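CLIP-associating protein (Drosophila melanogaster, PDB 4G3A) tracks microtubule plus ends and stabilises dynamic microtubules during mitotic spindle formation, this chain being its N-terminal TOG-like domain. Local coordinates at residues G53-L58 with T88-P93; S61-A66 with D101-V106. All coordinates share one frame; numbering follows the deposited sequence.

Contact 1: G53-L58 with T88-P93; sequences GLMPWL and TATVLP
Met-55, present as selenomethionine, and Leu-58 reach from helix 47-58 to Thr-90 and Val-91 of helix 88-98. The two segments run nearly parallel, their axes 15° apart and 11.0 Å at closest approach. The backbones do not meet and no hydrogen bond crosses; side chains of 53-58 touch both side chains and carbonyl oxygens of 88-93. A bend at chi2 brings the selenium of Met-55 over to the other helix, where SE meets the methyl of Thr-90, 3.8 Å from CG2, and lies 4.2 Å from CG2 of Val-91. A second bend, at chi3, turns its terminal CE to 3.9 Å from the carbonyl O of Thr-90. One turn on, Leu-58 holds CG anti to its backbone N (chi1 176°) and sets CD2 4.2 Å from both CG1 and the carbonyl O of Val-91. The valine thus turns one methyl to each partner, in a thin seam burying 154 Å² in all. These are the first helices of HEAT repeats 1 and 2, stacked side by side as in the solenoid of a TOG domain. His-94 extends the seam along helix 88-98, Leu-58 also rests on Leu-70 of helix 63-80, and Leu-54 and Trp-57 pack against helices 9-18 and 21-36.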
ATOM      1  N   GLY A  53       9.253  -1.005 -18.688  1.00 58.15           N
ATOM      2  CA  GLY A  53       8.528   0.050 -19.379  1.00 51.61           C
ATOM      3  C   GLY A  53       7.608   0.844 -18.469  1.00 48.40           C
ATOM      4  O   GLY A  53       7.448   2.054 -18.635  1.00 42.27           O
ATOM      5  N   LEU A  54       6.990   0.165 -17.509  1.00 39.61           N
ATOM      6  CA  LEU A  54       6.051   0.815 -16.607  1.00 42.89           C
ATOM      7  C   LEU A  54       6.772   1.749 -15.629  1.00 50.98           C
ATOM      8  O   LEU A  54       6.182   2.696 -15.106  1.00 52.83           O
ATOM      9  CB  LEU A  54       5.253  -0.235 -15.825  1.00 40.35           C
ATOM     10  CG  LEU A  54       4.236  -1.051 -16.621  1.00 42.08           C
ATOM     11  CD1 LEU A  54       3.717  -2.212 -15.795  1.00 38.95           C
ATOM     12  CD2 LEU A  54       3.094  -0.165 -17.085  1.00 37.49           C
HETATM   13  N   MSE A  55       8.049   1.473 -15.390  1.00 49.32           N
HETATM   14  CA  MSE A  55       8.802   2.152 -14.338  1.00 48.35           C
HETATM   15  C   MSE A  55       8.907   3.673 -14.509  1.00 49.76           C
HETATM   16  O   MSE A  55       8.677   4.413 -13.556  1.00 51.65           O
HETATM   17  CB  MSE A  55      10.175   1.503 -14.144  1.00 47.87           C
HETATM   18  CG  MSE A  55      10.095   0.109 -13.541  1.00 47.88           C
HETATM   19 SE   MSE A  55       9.153   0.107 -11.816  1.00 59.93          SE
HETATM   20  CE  MSE A  55      10.201   1.508 -10.955  1.00 57.38           C
ATOM     21  N   PRO A  56       9.253   4.146 -15.720  1.00 50.38           N
ATOM     22  CA  PRO A  56       9.254   5.598 -15.944  1.00 52.02           C
ATOM     23  C   PRO A  56       7.873   6.235 -15.764  1.00 52.02           C
ATOM     24  O   PRO A  56       7.783   7.404 -15.393  1.00 54.89           O
ATOM     25  CB  PRO A  56       9.719   5.727 -17.400  1.00 55.28           C
ATOM     26  CG  PRO A  56      10.540   4.510 -17.630  1.00 54.33           C
ATOM     27  CD  PRO A  56       9.872   3.416 -16.842  1.00 49.47           C
ATOM     28  N   TRP A  57       6.812   5.486 -16.040  1.00 46.90           N
ATOM     29  CA  TRP A  57       5.461   5.985 -15.831  1.00 41.27           C
ATOM     30  C   TRP A  57       5.219   6.127 -14.322  1.00 44.70           C
ATOM     31  O   TRP A  57       4.752   7.157 -13.830  1.00 41.20           O
ATOM     32  CB  TRP A  57       4.443   5.001 -16.413  1.00 44.46           C
ATOM     33  CG  TRP A  57       4.398   4.929 -17.923  1.00 50.02           C
ATOM     34  CD1 TRP A  57       5.274   5.495 -18.805  1.00 54.87           C
ATOM     35  CD2 TRP A  57       3.413   4.249 -18.716  1.00 51.25           C
ATOM     36  NE1 TRP A  57       4.896   5.205 -20.100  1.00 53.00           N
ATOM     37  CE2 TRP A  57       3.757   4.445 -20.072  1.00 49.92           C
ATOM     38  CE3 TRP A  57       2.275   3.493 -18.411  1.00 46.33           C
ATOM     39  CZ2 TRP A  57       3.003   3.916 -21.116  1.00 48.78           C
ATOM     40  CZ3 TRP A  57       1.526   2.968 -19.452  1.00 49.68           C
ATOM     41  CH2 TRP A  57       1.895   3.179 -20.788  1.00 46.93           C
ATOM     42  N   LEU A  58       5.531   5.069 -13.590  1.00 43.54           N
ATOM     43  CA  LEU A  58       5.298   5.051 -12.153  1.00 43.95           C
ATOM     44  C   LEU A  58       6.140   6.117 -11.456  1.00 53.40           C
ATOM     45  O   LEU A  58       5.633   6.869 -10.628  1.00 52.82           O
ATOM     46  CB  LEU A  58       5.630   3.677 -11.589  1.00 40.46           C
ATOM     47  CG  LEU A  58       5.530   3.536 -10.071  1.00 35.43           C
ATOM     48  CD1 LEU A  58       4.098   3.750  -9.640  1.00 33.55           C
ATOM     49  CD2 LEU A  58       6.034   2.175  -9.650  1.00 34.59           C
ATOM     50  N   THR A  88       8.662  -7.285  -7.122  1.00 39.90           N
ATOM     51  CA  THR A  88       8.314  -6.557  -5.899  1.00 39.99           C
ATOM     52  C   THR A  88       9.397  -5.563  -5.436  1.00 37.90           C
ATOM     53  O   THR A  88       9.109  -4.398  -5.177  1.00 39.03           O
ATOM     54  CB  THR A  88       7.948  -7.532  -4.754  1.00 39.32           C
ATOM     55  OG1 THR A  88       6.936  -8.440  -5.204  1.00 45.72           O
ATOM     56  CG2 THR A  88       7.436  -6.773  -3.532  1.00 33.34           C
ATOM     57  N   ALA A  89      10.638  -6.020  -5.337  1.00 44.26           N
ATOM     58  CA  ALA A  89      11.736  -5.172  -4.862  1.00 49.70           C
ATOM     59  C   ALA A  89      11.981  -3.950  -5.753  1.00 47.18           C
ATOM     60  O   ALA A  89      12.459  -2.915  -5.284  1.00 51.47           O
ATOM     61  CB  ALA A  89      13.011  -5.995  -4.738  1.00 57.97           C
ATOM     62  N   THR A  90      11.655  -4.079  -7.035  1.00 38.43           N
ATOM     63  CA  THR A  90      11.857  -3.002  -8.000  1.00 45.26           C
ATOM     64  C   THR A  90      10.739  -1.979  -7.895  1.00 40.14           C
ATOM     65  O   THR A  90      10.967  -0.772  -7.915  1.00 41.27           O
ATOM     66  CB  THR A  90      11.895  -3.545  -9.447  1.00 54.17           C
ATOM     67  OG1 THR A  90      13.151  -4.192  -9.684  1.00 56.97           O
ATOM     68  CG2 THR A  90      11.712  -2.421 -10.462  1.00 57.60           C
ATOM     69  N   VAL A  91       9.524  -2.483  -7.760  1.00 32.78           N
ATOM     70  CA  VAL A  91       8.333  -1.654  -7.791  1.00 30.83           C
ATOM     71  C   VAL A  91       8.006  -1.009  -6.435  1.00 31.23           C
ATOM     72  O   VAL A  91       7.711   0.179  -6.360  1.00 30.66           O
ATOM     73  CB  VAL A  91       7.142  -2.507  -8.228  1.00 38.84           C
ATOM     74  CG1 VAL A  91       5.866  -1.751  -8.058  1.00 35.63           C
ATOM     75  CG2 VAL A  91       7.326  -2.965  -9.684  1.00 34.46           C
ATOM     76  N   LEU A  92       8.074  -1.804  -5.373  1.00 34.23           N
ATOM     77  CA  LEU A  92       7.605  -1.382  -4.048  1.00 37.79           C
ATOM     78  C   LEU A  92       8.086  -0.001  -3.582  1.00 33.12           C
ATOM     79  O   LEU A  92       7.290   0.786  -3.079  1.00 35.83           O
ATOM     80  CB  LEU A  92       7.928  -2.433  -2.980  1.00 33.88           C
ATOM     81  CG  LEU A  92       7.041  -2.353  -1.726  1.00 31.54           C
ATOM     82  CD1 LEU A  92       5.564  -2.534  -2.103  1.00 27.74           C
ATOM     83  CD2 LEU A  92       7.447  -3.383  -0.683  1.00 31.92           C
ATOM     84  N   PRO A  93       9.388   0.298  -3.736  1.00 38.02           N
ATOM     85  CA  PRO A  93       9.834   1.590  -3.202  1.00 33.91           C
ATOM     86  C   PRO A  93       9.099   2.782  -3.815  1.00 36.60           C
ATOM     87  O   PRO A  93       8.912   3.779  -3.134  1.00 34.17           O
ATOM     88  CB  PRO A  93      11.323   1.624  -3.577  1.00 43.15           C
ATOM     89  CG  PRO A  93      11.711   0.181  -3.643  1.00 42.86           C
ATOM     90  CD  PRO A  93      10.519  -0.522  -4.218  1.00 38.43           C
TER

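Contact 2: S61-A66 with D101-V106; sequences SHFKIA and DSRDTV
Phe-63 and Val-106, in the first turns of helices 63-80 and 104-119, form the closest backbone pair of this contact, with 7.2 Å between their CA atoms. Most of the contact is made by the phenyl ring. With CG placed between the backbone N and the carbonyl carbon (chi1 70°), the ring is turned toward 101-106 and offers one face to Arg-103. CG of Arg-103 sits almost directly above the ring centre, 3.9 Å from the centroid and 9° off the normal, a CH-pi contact. Bent at chi2, the arginine then runs out over the rim, its NE 3.1 Å from CE2 of Phe-63; the guanidinium is tilted 47° from the ring plane rather than stacked flat on it. On the Val-106 side, CG2 of the valine touches Phe-63 at CB (4.1 Å) and at the carbonyl O. The contact joins the second helices of HEAT repeats 1 and 2 at their N-terminal ends, where each follows the loop within its repeat. With an alanine here in place of Phe-63, the aliphatic part of Arg-103 would probably lose the ring face it rests on and be set freer to turn, while Val-106 would keep its contacts with CB and the carbonyl O. Both helix starts are also shaped locally. His-62 caps helix 63-80, its ND1 accepting weak bonds from the backbone N of Lys-64 and of Ile-65. In the other loop Asp-101 makes an Asx turn, OD2 taking the N-H of Arg-103 at 3.0 Å.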
ATOM      1  N   SER A  61       6.481  12.198 -13.705  1.00 59.00           N
ATOM      2  CA  SER A  61       5.937  13.472 -13.248  1.00 65.68           C
ATOM      3  C   SER A  61       4.481  13.675 -13.662  1.00 65.49           C
ATOM      4  O   SER A  61       3.808  14.577 -13.168  1.00 72.76           O
ATOM      5  CB  SER A  61       6.797  14.625 -13.773  1.00 83.39           C
ATOM      6  OG  SER A  61       6.024  15.795 -13.995  1.00 90.75           O
ATOM      7  N   HIS A  62       4.004  12.843 -14.581  1.00 59.49           N
ATOM      8  CA  HIS A  62       2.603  12.861 -14.987  1.00 59.73           C
ATOM      9  C   HIS A  62       1.869  11.852 -14.104  1.00 53.37           C
ATOM     10  O   HIS A  62       2.133  10.651 -14.171  1.00 52.39           O
ATOM     11  CB  HIS A  62       2.477  12.474 -16.467  1.00 66.66           C
ATOM     12  CG  HIS A  62       1.172  12.862 -17.100  1.00 73.27           C
ATOM     13  ND1 HIS A  62      -0.038  12.337 -16.699  1.00 74.06           N
ATOM     14  CD2 HIS A  62       0.896  13.700 -18.129  1.00 70.31           C
ATOM     15  CE1 HIS A  62      -1.006  12.847 -17.443  1.00 75.31           C
ATOM     16  NE2 HIS A  62      -0.465  13.676 -18.319  1.00 69.41           N
ATOM     17  N   PHE A  63       0.955  12.337 -13.273  1.00 56.30           N
ATOM     18  CA  PHE A  63       0.342  11.477 -12.263  1.00 63.01           C
ATOM     19  C   PHE A  63      -0.782  10.611 -12.822  1.00 60.61           C
ATOM     20  O   PHE A  63      -1.105   9.571 -12.253  1.00 59.88           O
ATOM     21  CB  PHE A  63      -0.161  12.293 -11.069  1.00 65.20           C
ATOM     22  CG  PHE A  63      -1.347  13.151 -11.385  1.00 68.31           C
ATOM     23  CD1 PHE A  63      -2.598  12.583 -11.560  1.00 67.66           C
ATOM     24  CD2 PHE A  63      -1.213  14.523 -11.510  1.00 78.48           C
ATOM     25  CE1 PHE A  63      -3.693  13.365 -11.854  1.00 77.83           C
ATOM     26  CE2 PHE A  63      -2.306  15.315 -11.803  1.00 83.07           C
ATOM     27  CZ  PHE A  63      -3.548  14.734 -11.975  1.00 83.60           C
ATOM     28  N   LYS A  64      -1.381  11.042 -13.925  1.00 60.16           N
ATOM     29  CA  LYS A  64      -2.391  10.227 -14.587  1.00 66.61           C
ATOM     30  C   LYS A  64      -1.749   8.950 -15.108  1.00 60.45           C
ATOM     31  O   LYS A  64      -2.292   7.860 -14.946  1.00 58.52           O
ATOM     32  CB  LYS A  64      -3.043  10.993 -15.738  1.00 76.49           C
ATOM     33  CG  LYS A  64      -4.096  11.996 -15.303  1.00 84.46           C
ATOM     34  CD  LYS A  64      -4.278  13.089 -16.344  1.00 94.66           C
ATOM     35  CE  LYS A  64      -5.498  13.937 -16.032  1.00100.00           C
ATOM     36  NZ  LYS A  64      -5.642  14.149 -14.563  1.00100.33           N
ATOM     37  N   ILE A  65      -0.586   9.102 -15.732  1.00 55.51           N
ATOM     38  CA  ILE A  65       0.175   7.969 -16.247  1.00 55.05           C
ATOM     39  C   ILE A  65       0.765   7.129 -15.107  1.00 50.26           C
ATOM     40  O   ILE A  65       0.835   5.901 -15.195  1.00 52.63           O
ATOM     41  CB  ILE A  65       1.285   8.445 -17.206  1.00 51.09           C
ATOM     42  CG1 ILE A  65       0.681   8.801 -18.566  1.00 57.91           C
ATOM     43  CG2 ILE A  65       2.344   7.383 -17.380  1.00 45.28           C
ATOM     44  CD1 ILE A  65       1.610   9.580 -19.457  1.00 66.25           C
ATOM     45  N   ALA A  66       1.189   7.794 -14.038  1.00 43.05           N
ATOM     46  CA  ALA A  66       1.657   7.083 -12.855  1.00 42.95           C
ATOM     47  C   ALA A  66       0.531   6.220 -12.295  1.00 40.12           C
ATOM     48  O   ALA A  66       0.722   5.048 -11.967  1.00 40.45           O
ATOM     49  CB  ALA A  66       2.143   8.063 -11.811  1.00 44.27           C
ATOM     50  N   ASP A 101       1.331  10.832  -2.457  1.00 37.72           N
ATOM     51  CA  ASP A 101       0.950  11.681  -3.575  1.00 40.04           C
ATOM     52  C   ASP A 101      -0.127  12.671  -3.161  1.00 44.99           C
ATOM     53  O   ASP A 101      -1.002  12.342  -2.362  1.00 45.04           O
ATOM     54  CB  ASP A 101       0.458  10.836  -4.747  1.00 37.34           C
ATOM     55  CG  ASP A 101       0.603  11.554  -6.068  1.00 47.69           C
ATOM     56  OD1 ASP A 101       1.637  11.359  -6.739  1.00 48.84           O
ATOM     57  OD2 ASP A 101      -0.313  12.315  -6.426  1.00 51.73           O
ATOM     58  N   SER A 102      -0.081  13.877  -3.718  1.00 46.69           N
ATOM     59  CA  SER A 102      -1.070  14.894  -3.362  1.00 56.90           C
ATOM     60  C   SER A 102      -2.471  14.588  -3.905  1.00 53.58           C
ATOM     61  O   SER A 102      -3.471  15.050  -3.356  1.00 56.19           O
ATOM     62  CB  SER A 102      -0.615  16.283  -3.815  1.00 63.32           C
ATOM     63  OG  SER A 102      -0.123  16.258  -5.138  1.00 64.37           O
ATOM     64  N   ARG A 103      -2.524  13.805  -4.978  1.00 49.94           N
ATOM     65  CA  ARG A 103      -3.774  13.434  -5.633  1.00 50.63           C
ATOM     66  C   ARG A 103      -4.417  12.220  -4.958  1.00 56.93           C
ATOM     67  O   ARG A 103      -3.818  11.143  -4.905  1.00 55.88           O
ATOM     68  CB  ARG A 103      -3.505  13.114  -7.104  1.00 61.31           C
ATOM     69  CG  ARG A 103      -2.619  14.124  -7.838  1.00 77.67           C
ATOM     70  CD  ARG A 103      -3.325  15.460  -8.005  1.00 92.81           C
ATOM     71  NE  ARG A 103      -2.621  16.354  -8.919  1.00100.46           N
ATOM     72  CZ  ARG A 103      -3.010  17.596  -9.198  1.00104.88           C
ATOM     73  NH1 ARG A 103      -4.100  18.100  -8.632  1.00105.21           N
ATOM     74  NH2 ARG A 103      -2.306  18.335 -10.044  1.00105.31           N
ATOM     75  N   ASP A 104      -5.644  12.379  -4.467  1.00 52.35           N
ATOM     76  CA  ASP A 104      -6.286  11.294  -3.726  1.00 52.47           C
ATOM     77  C   ASP A 104      -6.415   9.976  -4.510  1.00 49.64           C
ATOM     78  O   ASP A 104      -6.249   8.904  -3.928  1.00 47.94           O
ATOM     79  CB  ASP A 104      -7.621  11.723  -3.092  1.00 65.37           C
ATOM     80  CG  ASP A 104      -8.599  12.316  -4.094  1.00 77.12           C
ATOM     81  OD1 ASP A 104      -8.249  12.444  -5.285  1.00 85.35           O
ATOM     82  OD2 ASP A 104      -9.730  12.661  -3.681  1.00 79.17           O
ATOM     83  N   THR A 105      -6.677  10.049  -5.815  1.00 49.71           N
ATOM     84  CA  THR A 105      -6.883   8.837  -6.609  1.00 42.39           C
ATOM     85  C   THR A 105      -5.579   8.067  -6.788  1.00 41.65           C
ATOM     86  O   THR A 105      -5.584   6.846  -6.924  1.00 42.63           O
ATOM     87  CB  THR A 105      -7.499   9.120  -8.014  1.00 53.99           C
ATOM     88  OG1 THR A 105      -6.611   9.938  -8.789  1.00 45.75           O
ATOM     89  CG2 THR A 105      -8.860   9.799  -7.901  1.00 61.65           C
ATOM     90  N   VAL A 106      -4.459   8.782  -6.809  1.00 45.67           N
ATOM     91  CA  VAL A 106      -3.164   8.123  -6.912  1.00 42.40           C
ATOM     92  C   VAL A 106      -2.867   7.319  -5.642  1.00 39.99           C
ATOM     93  O   VAL A 106      -2.439   6.167  -5.710  1.00 33.74           O
ATOM     94  CB  VAL A 106      -2.030   9.133  -7.219  1.00 43.54           C
ATOM     95  CG1 VAL A 106      -0.682   8.485  -7.056  1.00 44.60           C
ATOM     96  CG2 VAL A 106      -2.169   9.676  -8.637  1.00 42.76           C
TER

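Overall arrangement
Contacts 1 and 2 are two bridges between the same neighbours, HEAT repeats 1 and 2: contact 1 links their first helices and contact 2 the starts of their second helices, with centres about 14 Å apart. Their segments alternate along the chain. Within repeat 1 they meet directly, since the carbonyl O of Trp-57 lies 3.4 Å from Ala-66 CB. Arg-98, at the end of helix 88-98, ties the two together: it hydrogen-bonds to the carbonyl O of Leu-58 from contact 1 and forms a salt bridge with OD1 of Asp-101 in contact 2, while also touching Ala-66 and Val-106.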